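Local atomic coordinates of MarR Like Protein, TVG0766549 (Thermoplasma volcanium, PDB entry 3LFK), a protein that is of unknown function, was once reported as a mechanosensitive channel, and is probably a winged helix-turn-helix transcriptional regulator of the MarR type. Residues 71-74 against 75-78; 103-106 against 107-111; 112-115 against 116-119. All coordinates share one frame; numbering follows the deposited sequence.

All three contacts are local, each between residues no more than five apart, but they lie at different depths. Interaction 1 closes helix 66-76 and is partly buried, with its centre about 9 Å from the centre of the chain; aromatic packing and a Schellman motif dominate it. Interactions 2 and 3 follow one another along helix 94-116 and off its end, their centres about 13 Å apart, on the opposite side of the chain's centre from interaction 1. Residues 103-111 mix one buried isoleucine with a surface salt bridge. By residues 112-119 every side chain is exposed, and the contact rests on lysine methylenes, one amide and a water as the helix runs out.

Interaction 1 of 3, residues 71-74 against 75-78; sequences KNLM and DYGF
Tyr76 lies back over the turn that precedes it, against the backbone and side chain of Asn72. Its CB rests 3.6 Å from Asn72 O. With CG beside the backbone N (chi1 -61°), the ring folds over that same carbonyl: Asn72 O sits above one face, offset toward the rim, and comes within 3.1 Å of Tyr76 CG. On one side of the ring, CD2 meets Leu73 CD2 at 4.1 Å. Farther out, CZ packs on Asn72 CB, and the hydroxyl at the tip hydrogen-bonds Glu38. Asn72 O is meanwhile the acceptor for Tyr76 N, so the helix-bond acceptor is also the atom the ring lies over.

Asn72 OD1 and Asp75 OD2 are both acceptors and cannot bond each other; one water donates to both, lying 2.8 Å from Asn72 OD1. Asp75 OD2 also takes the backbone N-H of Ala8.

Gly77, at phi 95°, ends the helix in a Schellman motif. Phe78 N reaches back to Leu73 O at 2.9 Å in a nearly straight line with the C=O, whereas Gly77 N bonds Met74 O from above the carbonyl plane and Leu73 O only weakly. The turn sends the chain toward strand 79-84. Leu73 and Phe78 face helix 36-47, touching Leu41 and Leu42 respectively, while Tyr76 is covered by the N-terminal segment, where Lys11 makes a cation-pi contact with its ring.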
ATOM      1  N   LYS A  71       4.809  -4.469   9.146  1.00 17.76           N
ATOM      2  CA  LYS A  71       4.809  -3.601  10.320  1.00 16.50           C
ATOM      3  C   LYS A  71       5.065  -2.161   9.921  1.00 18.73           C
ATOM      4  O   LYS A  71       4.511  -1.261  10.517  1.00 17.53           O
ATOM      5  CB  LYS A  71       5.831  -4.046  11.360  1.00 20.10           C
ATOM      6  CG  LYS A  71       5.351  -5.269  12.128  1.00 23.22           C
ATOM      7  CD  LYS A  71       6.390  -5.693  13.172  1.00 30.75           C
ATOM      8  CE  LYS A  71       6.513  -7.194  13.244  1.00 43.38           C
ATOM      9  NZ  LYS A  71       7.573  -7.604  14.208  1.00 45.05           N
ATOM     10  N   ASN A  72       5.916  -1.939   8.923  1.00 16.06           N
ATOM     11  CA  ASN A  72       6.115  -0.558   8.466  1.00 15.68           C
ATOM     12  C   ASN A  72       4.809   0.001   7.875  1.00 14.90           C
ATOM     13  O   ASN A  72       4.434   1.139   8.152  1.00 16.16           O
ATOM     14  CB  ASN A  72       7.250  -0.489   7.429  1.00 16.63           C
ATOM     15  CG  ASN A  72       8.603  -0.481   8.087  1.00 23.82           C
ATOM     16  OD1 ASN A  72       8.847   0.324   8.985  1.00 28.62           O
ATOM     17  ND2 ASN A  72       9.490  -1.361   7.656  1.00 27.14           N
ATOM     18  N   LEU A  73       4.105  -0.786   7.059  1.00 15.53           N
ATOM     19  CA  LEU A  73       2.846  -0.310   6.486  1.00 15.38           C
ATOM     20  C   LEU A  73       1.841  -0.014   7.577  1.00 14.89           C
ATOM     21  O   LEU A  73       1.039   0.910   7.429  1.00 16.44           O
ATOM     22  CB  LEU A  73       2.254  -1.326   5.505  1.00 14.64           C
ATOM     23  CG  LEU A  73       3.127  -1.593   4.281  1.00 16.59           C
ATOM     24  CD1 LEU A  73       2.383  -2.582   3.407  1.00 16.50           C
ATOM     25  CD2 LEU A  73       3.413  -0.326   3.498  1.00 17.56           C
ATOM     26  N   MET A  74       1.875  -0.797   8.658  1.00 14.08           N
ATOM     27  CA  MET A  74       0.964  -0.536   9.778  1.00 15.36           C
ATOM     28  C   MET A  74       1.355   0.752  10.504  1.00 14.58           C
ATOM     29  O   MET A  74       0.469   1.562  10.835  1.00 15.65           O
ATOM     30  CB  MET A  74       0.963  -1.733  10.724  1.00 15.27           C
ATOM     31  CG  MET A  74       0.393  -2.944  10.035  1.00 15.04           C
ATOM     32  SD  MET A  74       0.544  -4.451  11.122  1.00 24.46           S
ATOM     33  CE  MET A  74       2.037  -4.467  11.543  1.00 31.56           C
ATOM     34  N   ASP A  75       2.646   0.933  10.746  1.00 16.83           N
ATOM     35  CA  ASP A  75       3.135   2.133  11.415  1.00 15.72           C
ATOM     36  C   ASP A  75       2.797   3.375  10.558  1.00 16.73           C
ATOM     37  O   ASP A  75       2.486   4.423  11.088  1.00 17.90           O
ATOM     38  CB  ASP A  75       4.644   2.083  11.598  1.00 18.48           C
ATOM     39  CG  ASP A  75       5.092   1.047  12.609  1.00 17.63           C
ATOM     40  OD1 ASP A  75       4.246   0.452  13.317  1.00 21.06           O
ATOM     41  OD2 ASP A  75       6.318   0.825  12.673  1.00 22.69           O
ATOM     42  N   TYR A  76       2.835   3.241   9.229  1.00 15.67           N
ATOM     43  CA  TYR A  76       2.520   4.391   8.364  1.00 15.10           C
ATOM     44  C   TYR A  76       1.044   4.757   8.381  1.00 14.73           C
ATOM     45  O   TYR A  76       0.664   5.844   7.948  1.00 17.71           O
ATOM     46  CB  TYR A  76       2.857   4.096   6.884  1.00 15.27           C
ATOM     47  CG  TYR A  76       4.291   3.795   6.578  1.00 14.39           C
ATOM     48  CD1 TYR A  76       5.326   4.290   7.339  1.00 14.28           C
ATOM     49  CD2 TYR A  76       4.608   3.011   5.462  1.00 16.64           C
ATOM     50  CE1 TYR A  76       6.648   4.028   7.021  1.00 16.42           C
ATOM     51  CE2 TYR A  76       5.916   2.742   5.121  1.00 16.53           C
ATOM     52  CZ  TYR A  76       6.941   3.243   5.893  1.00 17.07           C
ATOM     53  OH  TYR A  76       8.246   2.985   5.557  1.00 21.33           O
ATOM     54  N   GLY A  77       0.201   3.832   8.825  1.00 14.68           N
ATOM     55  CA  GLY A  77      -1.228   4.050   8.854  1.00 14.62           C
ATOM     56  C   GLY A  77      -1.950   3.497   7.629  1.00 16.81           C
ATOM     57  O   GLY A  77      -3.106   3.817   7.372  1.00 17.10           O
ATOM     58  N   PHE A  78      -1.273   2.615   6.894  1.00 16.15           N
ATOM     59  CA  PHE A  78      -1.852   2.064   5.657  1.00 16.43           C
ATOM     60  C   PHE A  78      -2.491   0.690   5.764  1.00 16.92           C
ATOM     61  O   PHE A  78      -3.235   0.264   4.858  1.00 16.60           O
ATOM     62  CB  PHE A  78      -0.793   1.996   4.543  1.00 15.94           C
ATOM     63  CG  PHE A  78      -0.204   3.335   4.143  1.00 14.71           C
ATOM     64  CD1 PHE A  78      -0.867   4.539   4.416  1.00 16.93           C
ATOM     65  CD2 PHE A  78       1.023   3.389   3.476  1.00 15.81           C
ATOM     66  CE1 PHE A  78      -0.294   5.764   4.021  1.00 16.26           C
ATOM     67  CE2 PHE A  78       1.596   4.596   3.083  1.00 15.96           C
ATOM     68  CZ  PHE A  78       0.931   5.805   3.356  1.00 17.52           C
TER
HETATM   69  O   HOH W   1       8.295  -0.367  11.646  1.00 43.95           O

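Interaction 2 of 3, residues 103-106 against 107-111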
ATOM      1  N   ILE A 103      -0.930   4.912  -6.636  1.00 19.24           N
ATOM      2  CA  ILE A 103       0.266   4.327  -7.211  1.00 15.73           C
ATOM      3  C   ILE A 103      -0.112   3.437  -8.397  1.00 21.45           C
ATOM      4  O   ILE A 103       0.562   3.475  -9.436  1.00 20.50           O
ATOM      5  CB  ILE A 103       1.036   3.499  -6.137  1.00 21.69           C
ATOM      6  CG1 ILE A 103       1.643   4.466  -5.105  1.00 20.11           C
ATOM      7  CG2 ILE A 103       2.146   2.640  -6.789  1.00 21.58           C
ATOM      8  CD1 ILE A 103       2.259   3.764  -3.860  1.00 17.47           C
ATOM      9  N   ARG A 104      -1.177   2.648  -8.244  1.00 22.00           N
ATOM     10  CA  ARG A 104      -1.612   1.759  -9.334  1.00 22.32           C
ATOM     11  C   ARG A 104      -1.969   2.573 -10.568  1.00 24.70           C
ATOM     12  O   ARG A 104      -1.588   2.217 -11.679  1.00 24.59           O
ATOM     13  CB  ARG A 104      -2.839   0.952  -8.921  1.00 22.59           C
ATOM     14  CG  ARG A 104      -2.555  -0.211  -8.002  1.00 30.64           C
ATOM     15  CD  ARG A 104      -3.837  -1.003  -7.769  1.00 39.35           C
ATOM     16  NE  ARG A 104      -4.298  -1.670  -8.990  1.00 51.40           N
ATOM     17  CZ  ARG A 104      -5.489  -2.247  -9.134  1.00 58.07           C
ATOM     18  NH1 ARG A 104      -6.363  -2.241  -8.136  1.00 61.83           N
ATOM     19  NH2 ARG A 104      -5.802  -2.848 -10.276  1.00 59.15           N
ATOM     20  N   VAL A 105      -2.715   3.649 -10.367  1.00 22.10           N
ATOM     21  CA  VAL A 105      -3.104   4.499 -11.500  1.00 22.53           C
ATOM     22  C   VAL A 105      -1.895   5.157 -12.148  1.00 27.09           C
ATOM     23  O   VAL A 105      -1.781   5.178 -13.387  1.00 23.76           O
ATOM     24  CB  VAL A 105      -4.120   5.553 -11.060  1.00 25.50           C
ATOM     25  CG1 VAL A 105      -4.327   6.583 -12.163  1.00 28.21           C
ATOM     26  CG2 VAL A 105      -5.436   4.857 -10.710  1.00 26.03           C
ATOM     27  N   ARG A 106      -0.972   5.679 -11.345  1.00 23.32           N
ATOM     28  CA  ARG A 106       0.229   6.297 -11.920  1.00 22.22           C
ATOM     29  C   ARG A 106       0.976   5.254 -12.757  1.00 24.14           C
ATOM     30  O   ARG A 106       1.417   5.525 -13.887  1.00 24.05           O
ATOM     31  CB  ARG A 106       1.155   6.811 -10.810  1.00 23.19           C
ATOM     32  CG  ARG A 106       2.484   7.386 -11.298  1.00 28.63           C
ATOM     33  CD  ARG A 106       3.491   7.351 -10.167  1.00 37.93           C
ATOM     34  NE  ARG A 106       3.858   5.975  -9.851  1.00 28.90           N
ATOM     35  CZ  ARG A 106       4.417   5.591  -8.706  1.00 25.21           C
ATOM     36  NH1 ARG A 106       4.671   6.474  -7.755  1.00 33.18           N
ATOM     37  NH2 ARG A 106       4.734   4.322  -8.521  1.00 24.86           N
ATOM     38  N   ASP A 107       1.130   4.056 -12.200  1.00 25.12           N
ATOM     39  CA  ASP A 107       1.840   2.995 -12.905  1.00 23.89           C
ATOM     40  C   ASP A 107       1.154   2.615 -14.217  1.00 23.72           C
ATOM     41  O   ASP A 107       1.821   2.407 -15.234  1.00 27.60           O
ATOM     42  CB  ASP A 107       1.963   1.750 -12.015  1.00 23.83           C
ATOM     43  CG  ASP A 107       2.937   1.946 -10.866  1.00 26.73           C
ATOM     44  OD1 ASP A 107       3.652   2.972 -10.832  1.00 26.46           O
ATOM     45  OD2 ASP A 107       2.990   1.044  -9.997  1.00 25.81           O
ATOM     46  N   GLU A 108      -0.165   2.526 -14.184  1.00 23.71           N
ATOM     47  CA  GLU A 108      -0.934   2.152 -15.378  1.00 24.71           C
ATOM     48  C   GLU A 108      -0.874   3.253 -16.439  1.00 28.12           C
ATOM     49  O   GLU A 108      -0.826   2.956 -17.637  1.00 24.86           O
ATOM     50  CB  GLU A 108      -2.368   1.862 -14.969  1.00 24.40           C
ATOM     51  CG  GLU A 108      -3.336   1.496 -16.103  1.00 30.01           C
ATOM     52  CD  GLU A 108      -2.865   0.345 -16.972  1.00 43.26           C
ATOM     53  OE1 GLU A 108      -2.292  -0.626 -16.432  1.00 36.42           O
ATOM     54  OE2 GLU A 108      -3.091   0.412 -18.210  1.00 41.05           O
ATOM     55  N   GLU A 109      -0.904   4.516 -16.019  1.00 25.30           N
ATOM     56  CA  GLU A 109      -0.807   5.615 -16.994  1.00 23.89           C
ATOM     57  C   GLU A 109       0.524   5.510 -17.724  1.00 28.66           C
ATOM     58  O   GLU A 109       0.610   5.756 -18.936  1.00 29.81           O
ATOM     59  CB  GLU A 109      -0.925   6.981 -16.291  1.00 23.31           C
ATOM     60  CG  GLU A 109      -2.288   7.179 -15.675  1.00 30.51           C
ATOM     61  CD  GLU A 109      -2.437   8.478 -14.923  1.00 41.95           C
ATOM     62  OE1 GLU A 109      -1.479   8.872 -14.225  1.00 41.94           O
ATOM     63  OE2 GLU A 109      -3.521   9.098 -15.012  1.00 41.98           O
ATOM     64  N   LEU A 110       1.576   5.137 -17.009  1.00 26.14           N
ATOM     65  CA  LEU A 110       2.867   4.996 -17.644  1.00 22.82           C
ATOM     66  C   LEU A 110       2.879   3.801 -18.597  1.00 30.02           C
ATOM     67  O   LEU A 110       3.491   3.852 -19.659  1.00 31.46           O
ATOM     68  CB  LEU A 110       3.971   4.833 -16.588  1.00 28.43           C
ATOM     69  CG  LEU A 110       5.368   4.480 -17.106  1.00 33.56           C
ATOM     70  CD1 LEU A 110       5.829   5.512 -18.137  1.00 40.27           C
ATOM     71  CD2 LEU A 110       6.339   4.429 -15.931  1.00 36.99           C
ATOM     72  N   ARG A 111       2.218   2.717 -18.208  1.00 28.46           N
ATOM     73  CA  ARG A 111       2.156   1.520 -19.048  1.00 23.81           C
ATOM     74  C   ARG A 111       1.402   1.827 -20.340  1.00 24.87           C
ATOM     75  O   ARG A 111       1.797   1.362 -21.421  1.00 29.36           O
ATOM     76  CB  ARG A 111       1.454   0.391 -18.288  1.00 28.61           C
ATOM     77  CG  ARG A 111       1.172  -0.867 -19.103  1.00 38.14           C
ATOM     78  CD  ARG A 111       0.407  -1.872 -18.245  1.00 47.01           C
ATOM     79  NE  ARG A 111      -0.230  -2.922 -19.035  1.00 54.69           N
ATOM     80  CZ  ARG A 111       0.427  -3.837 -19.741  1.00 61.75           C
ATOM     81  NH1 ARG A 111       1.754  -3.841 -19.761  1.00 60.07           N
ATOM     82  NH2 ARG A 111      -0.247  -4.748 -20.432  1.00 62.61           N
TER
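Arg106 and Asp107, neighbours in sequence, form the one salt bridge here. The arginine approaches side-on and places two nitrogens on a single oxygen: NH2 lies 2.9 Å from Asp107 OD1, and NE 3.2 Å from the same OD1. That oxygen lies at the guanidinium edge, practically in its plane, but the carboxylate is turned 40° against the guanidinium. NH2 uses the syn side of OD1 and NE the anti side, both from one face of the carboxylate. A bend at chi3 (69°) turns the guanidinium so that its NE/NH2 edge meets Asp107. Its NH1 holds Asn31, which helps fix the rotation of the group.

Van der Waals contacts set methyl and methylene groups against polar ones. Ile103 and Asp107 lie side by side, with Ile103 CG2 3.7 Å from Asp107 OD2, and the isoleucine is buried against Leu28, Asn31 and Met34. Val105 CG1 touches Glu109 CD, one turn on, at 3.8 Å, while Glu109 CG lies 3.1 Å from Val105 O.

Backbone bonds follow the i to i+4 pattern throughout: Asp107 N to Ile103 O, Glu108 N to Arg104 O and Glu109 N to Val105 O, all at 2.9 Å, then a longer one from Leu110 N to Arg106 O. This is regular alpha-helix, in the long helix 94-116 that follows the wing strands of the winged helix-turn-helix; the charged pair lies where burial gives way to exposed helix.

Interaction 3 of 3, residues 112-115 against 116-119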
ATOM      1  N   LEU A 112       0.322   2.596 -20.227  1.00 25.93           N
ATOM      2  CA  LEU A 112      -0.470   2.952 -21.407  1.00 28.97           C
ATOM      3  C   LEU A 112       0.336   3.850 -22.335  1.00 31.52           C
ATOM      4  O   LEU A 112       0.327   3.676 -23.560  1.00 26.82           O
ATOM      5  CB  LEU A 112      -1.762   3.649 -20.995  1.00 24.78           C
ATOM      6  CG  LEU A 112      -2.635   4.225 -22.119  1.00 25.38           C
ATOM      7  CD1 LEU A 112      -3.123   3.087 -23.005  1.00 28.15           C
ATOM      8  CD2 LEU A 112      -3.811   4.983 -21.515  1.00 29.05           C
ATOM      9  N   LYS A 113       1.036   4.813 -21.753  1.00 28.17           N
ATOM     10  CA  LYS A 113       1.863   5.724 -22.543  1.00 26.68           C
ATOM     11  C   LYS A 113       2.908   4.958 -23.339  1.00 28.80           C
ATOM     12  O   LYS A 113       3.108   5.216 -24.526  1.00 29.80           O
ATOM     13  CB  LYS A 113       2.550   6.719 -21.610  1.00 30.79           C
ATOM     14  CG  LYS A 113       3.463   7.724 -22.298  1.00 31.47           C
ATOM     15  CD  LYS A 113       3.968   8.724 -21.267  1.00 42.54           C
ATOM     16  CE  LYS A 113       4.751   9.863 -21.905  1.00 49.41           C
ATOM     17  NZ  LYS A 113       6.064   9.412 -22.442  1.00 61.82           N
ATOM     18  N   GLU A 114       3.565   4.005 -22.688  1.00 26.79           N
ATOM     19  CA  GLU A 114       4.598   3.201 -23.317  1.00 29.75           C
ATOM     20  C   GLU A 114       4.039   2.263 -24.374  1.00 33.49           C
ATOM     21  O   GLU A 114       4.700   1.975 -25.375  1.00 32.38           O
ATOM     22  CB  GLU A 114       5.349   2.407 -22.249  1.00 32.18           C
ATOM     23  CG  GLU A 114       6.255   3.281 -21.405  1.00 39.04           C
ATOM     24  CD  GLU A 114       6.996   2.502 -20.336  1.00 49.21           C
ATOM     25  OE1 GLU A 114       7.951   3.064 -19.757  1.00 51.25           O
ATOM     26  OE2 GLU A 114       6.620   1.339 -20.071  1.00 50.93           O
ATOM     27  N   MET A 115       2.824   1.777 -24.143  1.00 28.09           N
ATOM     28  CA  MET A 115       2.168   0.889 -25.091  1.00 27.47           C
ATOM     29  C   MET A 115       1.858   1.680 -26.366  1.00 29.53           C
ATOM     30  O   MET A 115       2.059   1.185 -27.477  1.00 30.37           O
ATOM     31  CB  MET A 115       0.869   0.346 -24.497  1.00 29.79           C
ATOM     32  CG  MET A 115       0.173  -0.655 -25.385  1.00 32.74           C
ATOM     33  SD  MET A 115      -1.360  -1.224 -24.654  1.00 36.82           S
ATOM     34  CE  MET A 115      -0.713  -2.208 -23.313  1.00 33.35           C
ATOM     35  N   LYS A 116       1.398   2.911 -26.194  1.00 24.92           N
ATOM     36  CA  LYS A 116       1.045   3.767 -27.339  1.00 28.50           C
ATOM     37  C   LYS A 116       2.219   4.151 -28.229  1.00 37.16           C
ATOM     38  O   LYS A 116       2.029   4.485 -29.402  1.00 31.22           O
ATOM     39  CB  LYS A 116       0.334   5.038 -26.860  1.00 30.64           C
ATOM     40  CG  LYS A 116      -1.103   4.811 -26.436  1.00 28.20           C
ATOM     41  CD  LYS A 116      -1.692   6.066 -25.813  1.00 28.09           C
ATOM     42  CE  LYS A 116      -3.149   5.873 -25.440  1.00 33.91           C
ATOM     43  NZ  LYS A 116      -3.694   7.058 -24.731  1.00 46.39           N
ATOM     44  N   GLN A 117       3.425   4.082 -27.679  1.00 32.45           N
ATOM     45  CA  GLN A 117       4.624   4.439 -28.417  1.00 35.20           C
ATOM     46  C   GLN A 117       5.095   3.373 -29.408  1.00 37.02           C
ATOM     47  O   GLN A 117       5.838   3.672 -30.339  1.00 38.58           O
ATOM     48  CB  GLN A 117       5.739   4.770 -27.422  1.00 37.60           C
ATOM     49  CG  GLN A 117       5.392   5.950 -26.520  1.00 36.70           C
ATOM     50  CD  GLN A 117       6.401   6.178 -25.413  1.00 48.51           C
ATOM     51  OE1 GLN A 117       6.374   7.212 -24.738  1.00 49.94           O
ATOM     52  NE2 GLN A 117       7.290   5.212 -25.211  1.00 50.61           N
ATOM     53  N   LYS A 118       4.638   2.137 -29.231  1.00 36.82           N
ATOM     54  CA  LYS A 118       5.046   1.029 -30.095  1.00 39.81           C
ATOM     55  C   LYS A 118       4.512   1.074 -31.525  1.00 37.15           C
ATOM     56  O   LYS A 118       5.221   0.707 -32.463  1.00 46.09           O
ATOM     57  CB  LYS A 118       4.637  -0.299 -29.456  1.00 43.40           C
ATOM     58  CG  LYS A 118       5.072  -0.455 -28.003  1.00 51.06           C
ATOM     59  CD  LYS A 118       4.371  -1.657 -27.367  1.00 60.11           C
ATOM     60  CE  LYS A 118       4.570  -1.723 -25.854  1.00 62.18           C
ATOM     61  NZ  LYS A 118       3.813  -2.861 -25.252  1.00 54.06           N
ATOM     62  N   LYS A 119       3.261   1.504 -31.681  1.00 38.08           N
ATOM     63  CA  LYS A 119       2.587   1.582 -32.982  1.00 32.96           C
ATOM     64  C   LYS A 119       1.538   2.690 -32.848  1.00 31.83           C
ATOM     65  O   LYS A 119       0.737   2.673 -31.916  1.00 32.20           O
ATOM     66  CB  LYS A 119       1.899   0.241 -33.287  1.00 35.18           C
ATOM     67  CG  LYS A 119       1.066   0.188 -34.575  1.00 39.19           C
ATOM     68  CD  LYS A 119       1.923  -0.113 -35.798  1.00 37.32           C
ATOM     69  CE  LYS A 119       1.049  -0.333 -37.028  1.00 36.59           C
ATOM     70  NZ  LYS A 119       1.831  -0.718 -38.241  1.00 35.72           N
TER
HETATM   71  O   HOH W   2       7.365   2.526 -25.426  1.00 53.55           O
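Leu112 and Lys116 form the tighter, carbon-on-carbon part of this helix end. The lysine runs extended along the surface, so its CE comes 3.7 Å from both Leu112 CG and Leu112 CD1, while Lys116 NZ passes alongside Leu112 CD2 at 3.8 Å. With Lys116 CG beside its backbone N (chi1 -75°), the start of the chain also lies over Leu112 O. The backbone bond beneath, from Lys116 N to Leu112 O, is the last short i to i+4 bond of the helix, at 2.9 Å.

Round the helix, the contact becomes looser and wetter. Lys113 runs out extended and turns only at its last torsion, carrying NZ to 3.2 Å from Gln117 OE1; the ammonium meets the amide oxygen nearly head-on to its C=O. The other end of the amide is tied down as well: NE2 donates to a water that in turn donates to Glu114 O at 2.7 Å, so the terminal amide is held at both ends. Gln117 N makes two weak bonds, to Lys113 O and Glu114 O, and Lys118 N bonds Met115 O at 3.3 Å from well above the carbonyl plane. The methylenes of Lys118 lie over Met115 O and CA.

The shift from i+4 to i+3 bonding, over residues wholly exposed and rich in lysine, is that of a fraying C-terminal helix end, here the far tip of the long helix 94-116.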